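Local coordinates for protein lipopolysaccharide heptosyltransferase 2 (Escherichia coli, PDB 1PSW) that transfers the second heptose from ADP-L-glycero-beta-D-manno-heptose onto the heptosyl-Kdo2-lipid A module, building the inner core of lipopolysaccharide, at residues Gly165-Thr170 against Ile259-Ala264; Thr267-Leu272 against Gly288-Asp293. All blocks are in the same frame, centred on the assembly; numbering follows the deposited sequence.

Contact 1: Gly165-Thr170 against Ile259-Ala264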
loop_
_atom_site.group_PDB
_atom_site.type_symbol
_atom_site.label_atom_id
_atom_site.label_comp_id
_atom_site.label_asym_id
_atom_site.label_seq_id
_atom_site.Cartn_x
_atom_site.Cartn_y
_atom_site.Cartn_z
ATOM N N GLY A 165 -4.474 -5.675 21.463
ATOM C CA GLY A 165 -5.011 -4.523 22.162
ATOM C C GLY A 165 -5.418 -3.428 21.196
ATOM O O GLY A 165 -6.467 -2.789 21.362
ATOM N N GLU A 166 -4.585 -3.201 20.182
ATOM C CA GLU A 166 -4.877 -2.185 19.176
ATOM C C GLU A 166 -6.144 -2.572 18.417
ATOM O O GLU A 166 -7.047 -1.759 18.247
ATOM C CB GLU A 166 -3.704 -2.036 18.193
ATOM C CG GLU A 166 -2.420 -1.500 18.824
ATOM C CD GLU A 166 -1.306 -1.277 17.808
ATOM O OE1 GLU A 166 -0.930 -2.237 17.107
ATOM O OE2 GLU A 166 -0.798 -0.140 17.715
ATOM N N LYS A 167 -6.207 -3.819 17.963
ATOM C CA LYS A 167 -7.372 -4.285 17.228
ATOM C C LYS A 167 -8.638 -4.140 18.060
ATOM O O LYS A 167 -9.672 -3.684 17.575
ATOM C CB LYS A 167 -7.214 -5.756 16.832
ATOM C CG LYS A 167 -6.114 -6.052 15.823
ATOM C CD LYS A 167 -6.014 -7.565 15.598
ATOM C CE LYS A 167 -4.685 -7.971 14.985
ATOM N NZ LYS A 167 -4.532 -9.452 14.939
ATOM N N SER A 168 -8.547 -4.535 19.325
ATOM C CA SER A 168 -9.686 -4.472 20.241
ATOM C C SER A 168 -10.260 -3.058 20.393
ATOM O O SER A 168 -11.459 -2.838 20.180
ATOM C CB SER A 168 -9.274 -5.025 21.607
ATOM O OG SER A 168 -10.402 -5.211 22.428
ATOM N N TYR A 169 -9.412 -2.103 20.762
ATOM C CA TYR A 169 -9.868 -0.733 20.931
ATOM C C TYR A 169 -10.394 -0.109 19.644
ATOM O O TYR A 169 -11.450 0.520 19.629
ATOM C CB TYR A 169 -8.752 0.174 21.462
ATOM C CG TYR A 169 -9.149 1.634 21.383
ATOM C CD1 TYR A 169 -10.237 2.112 22.120
ATOM C CD2 TYR A 169 -8.534 2.504 20.479
ATOM C CE1 TYR A 169 -10.710 3.406 21.946
ATOM C CE2 TYR A 169 -9.002 3.807 20.301
ATOM C CZ TYR A 169 -10.095 4.246 21.037
ATOM O OH TYR A 169 -10.603 5.516 20.861
ATOM N N THR A 170 -9.639 -0.265 18.566
ATOM C CA THR A 170 -10.015 0.319 17.288
ATOM C C THR A 170 -11.354 -0.223 16.784
ATOM O O THR A 170 -12.129 0.521 16.192
ATOM C CB THR A 170 -8.872 0.125 16.260
ATOM O OG1 THR A 170 -7.664 0.690 16.788
ATOM C CG2 THR A 170 -9.190 0.837 14.966
ATOM N N ILE A 259 -7.839 -3.660 9.197
ATOM C CA ILE A 259 -7.571 -4.667 8.189
ATOM C C ILE A 259 -6.931 -5.882 8.881
ATOM O O ILE A 259 -7.282 -7.031 8.601
ATOM C CB ILE A 259 -6.637 -4.097 7.083
ATOM C CG1 ILE A 259 -7.447 -3.144 6.197
ATOM C CG2 ILE A 259 -6.030 -5.239 6.237
ATOM C CD1 ILE A 259 -6.623 -2.353 5.194
ATOM N N ALA A 260 -6.017 -5.624 9.808
ATOM C CA ALA A 260 -5.355 -6.699 10.538
ATOM C C ALA A 260 -6.380 -7.525 11.325
ATOM O O ALA A 260 -6.197 -8.721 11.517
ATOM C CB ALA A 260 -4.315 -6.104 11.496
ATOM N N ALA A 261 -7.460 -6.884 11.773
ATOM C CA ALA A 261 -8.492 -7.569 12.552
ATOM C C ALA A 261 -9.452 -8.414 11.711
ATOM O O ALA A 261 -10.249 -9.171 12.252
ATOM C CB ALA A 261 -9.276 -6.553 13.376
ATOM N N CYS A 262 -9.382 -8.276 10.390
ATOM C CA CYS A 262 -10.249 -9.038 9.487
ATOM C C CYS A 262 -9.756 -10.448 9.236
ATOM O O CYS A 262 -8.554 -10.668 9.135
ATOM C CB CYS A 262 -10.353 -8.355 8.126
ATOM S SG CYS A 262 -11.220 -6.755 8.144
ATOM N N LYS A 263 -10.684 -11.392 9.078
ATOM C CA LYS A 263 -10.317 -12.782 8.804
ATOM C C LYS A 263 -9.779 -12.934 7.381
ATOM O O LYS A 263 -8.992 -13.841 7.098
ATOM C CB LYS A 263 -11.530 -13.691 8.988
ATOM C CG LYS A 263 -12.124 -13.660 10.387
ATOM C CD LYS A 263 -11.198 -14.299 11.401
ATOM C CE LYS A 263 -11.804 -14.251 12.792
ATOM N NZ LYS A 263 -10.981 -15.026 13.759
ATOM N N ALA A 264 -10.230 -12.051 6.492
ATOM C CA ALA A 264 -9.799 -12.050 5.100
ATOM C C ALA A 264 -10.171 -10.721 4.469
ATOM O O ALA A 264 -11.006 -9.984 4.996
ATOM C CB ALA A 264 -10.451 -13.192 4.325
HETATM O O HOH W 1 -6.840 -10.536 13.876
HETATM O O HOH W 2 -3.737 -10.043 12.091
#
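In the second Rossmann-like domain of this heptosyltransferase, helix 164-173 rests against the C-terminal end of helix 252-260 and the residues that lead on to strand 264-268, and K167 carries the contact by lying along A260 and A261. T170 of the same helix adds to the join by touching I257 and L258. The backbones are nearest at K167 and A261, with CA atoms 5.8 Å apart, and 123 Å² is buried in all. The packing is aliphatic: K167 CG meets the methyl CB of A261 at 4.0 Å, K167 CD lies 3.9 Å from A261 CA, and K167 CE reaches A260 CB at 4.0 Å. With CG anti to the carbonyl carbon (chi1 -67°) and the chain extended beyond it, the lysine runs past both alanines rather than ending on one. Its ammonium does not bind A260 O directly, NZ to O being 3.9 Å. Two waters instead bridge the gap, each accepting from K167 NZ and donating to A260 O; water 1 is 2.8 Å from NZ, and water 2 is 2.9 Å from that carbonyl oxygen. E164 supplies the counter-charge through a salt bridge to NZ. Cutting the residue back to an alanine here would probably leave E164 without its mate, undo both water bridges and uncover the A261 methyl. A helix ahead of strand 182-186 is thus packed on the C-terminal end of helix 252-260, within the second Rossmann-like domain of a GT-B enzyme.

Contact 2: Thr267-Leu272 against Gly288-Asp293; sequences TNDSGL and GPSSPD
Two loops at the C-terminal ends of neighbouring parallel strands meet where D269, just beyond strand 264-268, approaches S290, just beyond strand 283-287. The contact is small, 82 Å², and its backbones stay apart: the nearest CA atoms, those of D269 and S290, are separated by 7.8 Å, which leaves the bridging to side chains. D269 has CG anti to the backbone N (chi1 176°), which carries the carboxylate across to the serine. There the close part of the contact forms: D269 OD2 lies 3.0 Å from S290 OG, at hydrogen-bonding distance, although the hydroxyl proton has a second acceptor within reach and the bond is not assured. The same oxygen also touches S290 CB at 3.7 Å, so it meets the end and the flank of one short side chain. Y287 touches D269 and K195 touches S290.

Buried support lies behind this point, at the strand end. T267 OG1 donates to N268 O at 2.9 Å, in the carbonyl plane and on a lone pair (C=O...OG1 angle 125°). The amide of N268 is used at both ends, OD1 accepting from W197 N and ND2 donating to G188 O. By contrast, the loop side is loose: S291 O stays 4.4 Å from D269 OD2, and D269, S290 and S291 are all partly exposed. S291 directs its CB away from the other segment, and its OG receives a weak bond from D293 N at 3.4 Å, while D293 itself is exposed.

The run Asp-Ser-Gly-Leu that leads from strand 264-268 into helix 271-278 recalls the Asp-Thr/Ser-Gly-Leu signature of family 9 glycosyltransferases; loops at the C-terminal ends of these strands probably border the interdomain cleft where GT-B enzymes bind the nucleotide-sugar donor.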
loop_
_atom_site.group_PDB
_atom_site.type_symbol
_atom_site.label_atom_id
_atom_site.label_comp_id
_atom_site.label_asym_id
_atom_site.label_seq_id
_atom_site.Cartn_x
_atom_site.Cartn_y
_atom_site.Cartn_z
ATOM N N THR A 267 -10.187 -7.362 -2.478
ATOM C CA THR A 267 -9.848 -6.049 -3.006
ATOM C C THR A 267 -9.484 -6.071 -4.488
ATOM O O THR A 267 -9.204 -7.123 -5.060
ATOM C CB THR A 267 -8.629 -5.477 -2.254
ATOM O OG1 THR A 267 -8.287 -4.192 -2.789
ATOM C CG2 THR A 267 -7.438 -6.403 -2.417
ATOM N N ASN A 268 -9.501 -4.888 -5.090
ATOM C CA ASN A 268 -9.110 -4.714 -6.477
ATOM C C ASN A 268 -7.609 -4.412 -6.423
ATOM O O ASN A 268 -7.014 -4.362 -5.346
ATOM C CB ASN A 268 -9.816 -3.498 -7.091
ATOM C CG ASN A 268 -11.316 -3.542 -6.935
ATOM O OD1 ASN A 268 -11.966 -4.526 -7.280
ATOM N ND2 ASN A 268 -11.879 -2.451 -6.423
ATOM N N ASP A 269 -7.012 -4.181 -7.586
ATOM C CA ASP A 269 -5.596 -3.827 -7.671
ATOM C C ASP A 269 -5.522 -2.378 -7.193
ATOM O O ASP A 269 -5.759 -1.448 -7.966
ATOM C CB ASP A 269 -5.134 -3.952 -9.128
ATOM C CG ASP A 269 -3.691 -3.517 -9.345
ATOM O OD1 ASP A 269 -2.937 -3.396 -8.357
ATOM O OD2 ASP A 269 -3.313 -3.307 -10.523
ATOM N N SER A 270 -5.218 -2.194 -5.911
ATOM C CA SER A 270 -5.146 -0.863 -5.319
ATOM C C SER A 270 -4.108 -0.769 -4.202
ATOM O O SER A 270 -3.474 -1.758 -3.847
ATOM C CB SER A 270 -6.511 -0.490 -4.745
ATOM O OG SER A 270 -6.800 -1.306 -3.618
ATOM N N GLY A 271 -3.948 0.428 -3.644
ATOM C CA GLY A 271 -2.996 0.617 -2.562
ATOM C C GLY A 271 -3.278 -0.193 -1.303
ATOM O O GLY A 271 -2.348 -0.717 -0.680
ATOM N N LEU A 272 -4.543 -0.310 -0.911
ATOM C CA LEU A 272 -4.858 -1.063 0.299
ATOM C C LEU A 272 -4.542 -2.543 0.155
ATOM O O LEU A 272 -4.328 -3.229 1.151
ATOM C CB LEU A 272 -6.321 -0.859 0.704
ATOM C CG LEU A 272 -6.668 0.549 1.222
ATOM C CD1 LEU A 272 -8.166 0.603 1.523
ATOM C CD2 LEU A 272 -5.861 0.870 2.488
ATOM N N GLY A 288 -8.499 -7.095 -13.647
ATOM C CA GLY A 288 -9.209 -7.026 -14.905
ATOM C C GLY A 288 -8.269 -6.548 -16.001
ATOM O O GLY A 288 -7.444 -7.327 -16.481
ATOM N N PRO A 289 -8.345 -5.273 -16.410
ATOM C CA PRO A 289 -7.458 -4.781 -17.468
ATOM C C PRO A 289 -5.976 -4.731 -17.084
ATOM O O PRO A 289 -5.110 -4.812 -17.953
ATOM C CB PRO A 289 -8.036 -3.406 -17.779
ATOM C CG PRO A 289 -8.520 -2.951 -16.439
ATOM C CD PRO A 289 -9.218 -4.194 -15.917
ATOM N N SER A 290 -5.682 -4.604 -15.791
ATOM C CA SER A 290 -4.295 -4.551 -15.322
ATOM C C SER A 290 -3.811 -5.929 -14.870
ATOM O O SER A 290 -4.613 -6.831 -14.644
ATOM C CB SER A 290 -4.174 -3.565 -14.156
ATOM O OG SER A 290 -4.842 -4.045 -12.995
ATOM N N SER A 291 -2.499 -6.088 -14.734
ATOM C CA SER A 291 -1.935 -7.358 -14.295
ATOM C C SER A 291 -1.082 -7.123 -13.057
ATOM O O SER A 291 -0.700 -5.991 -12.765
ATOM C CB SER A 291 -1.052 -7.961 -15.389
ATOM O OG SER A 291 0.177 -7.265 -15.475
ATOM N N PRO A 292 -0.776 -8.191 -12.305
ATOM C CA PRO A 292 0.045 -8.067 -11.098
ATOM C C PRO A 292 1.541 -8.192 -11.394
ATOM O O PRO A 292 2.330 -8.401 -10.480
ATOM C CB PRO A 292 -0.470 -9.204 -10.230
ATOM C CG PRO A 292 -0.758 -10.263 -11.241
ATOM C CD PRO A 292 -1.480 -9.487 -12.326
ATOM N N ASP A 293 1.914 -8.050 -12.668
ATOM C CA ASP A 293 3.305 -8.167 -13.101
ATOM C C ASP A 293 4.290 -7.185 -12.466
ATOM O O ASP A 293 5.453 -7.530 -12.256
ATOM C CB ASP A 293 3.417 -7.995 -14.624
ATOM C CG ASP A 293 2.747 -9.117 -15.410
ATOM O OD1 ASP A 293 2.218 -10.073 -14.802
ATOM O OD2 ASP A 293 2.763 -9.030 -16.659
#

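In the fold
Both contacts lie in the C-terminal domain and are built around one six-stranded parallel sheet, in the order 243-245, 215-218, 182-186, 264-268, 283-287, 302-306. They come in series: contact 1 closes at A264, where strand 264-268 begins, and contact 2 opens at T267, near that strand's other end. Their centres lie about 24 Å apart. They touch where I259 CD1 lies 4.3 Å from L272 CD2, linking helix 252-260 with the start of helix 271-278. Contact 1 thus joins a peripheral helix to the domain at the end of the sheet where its strands begin, while contact 2 shapes loops at the C-terminal ends of the strands, probably facing the donor cleft.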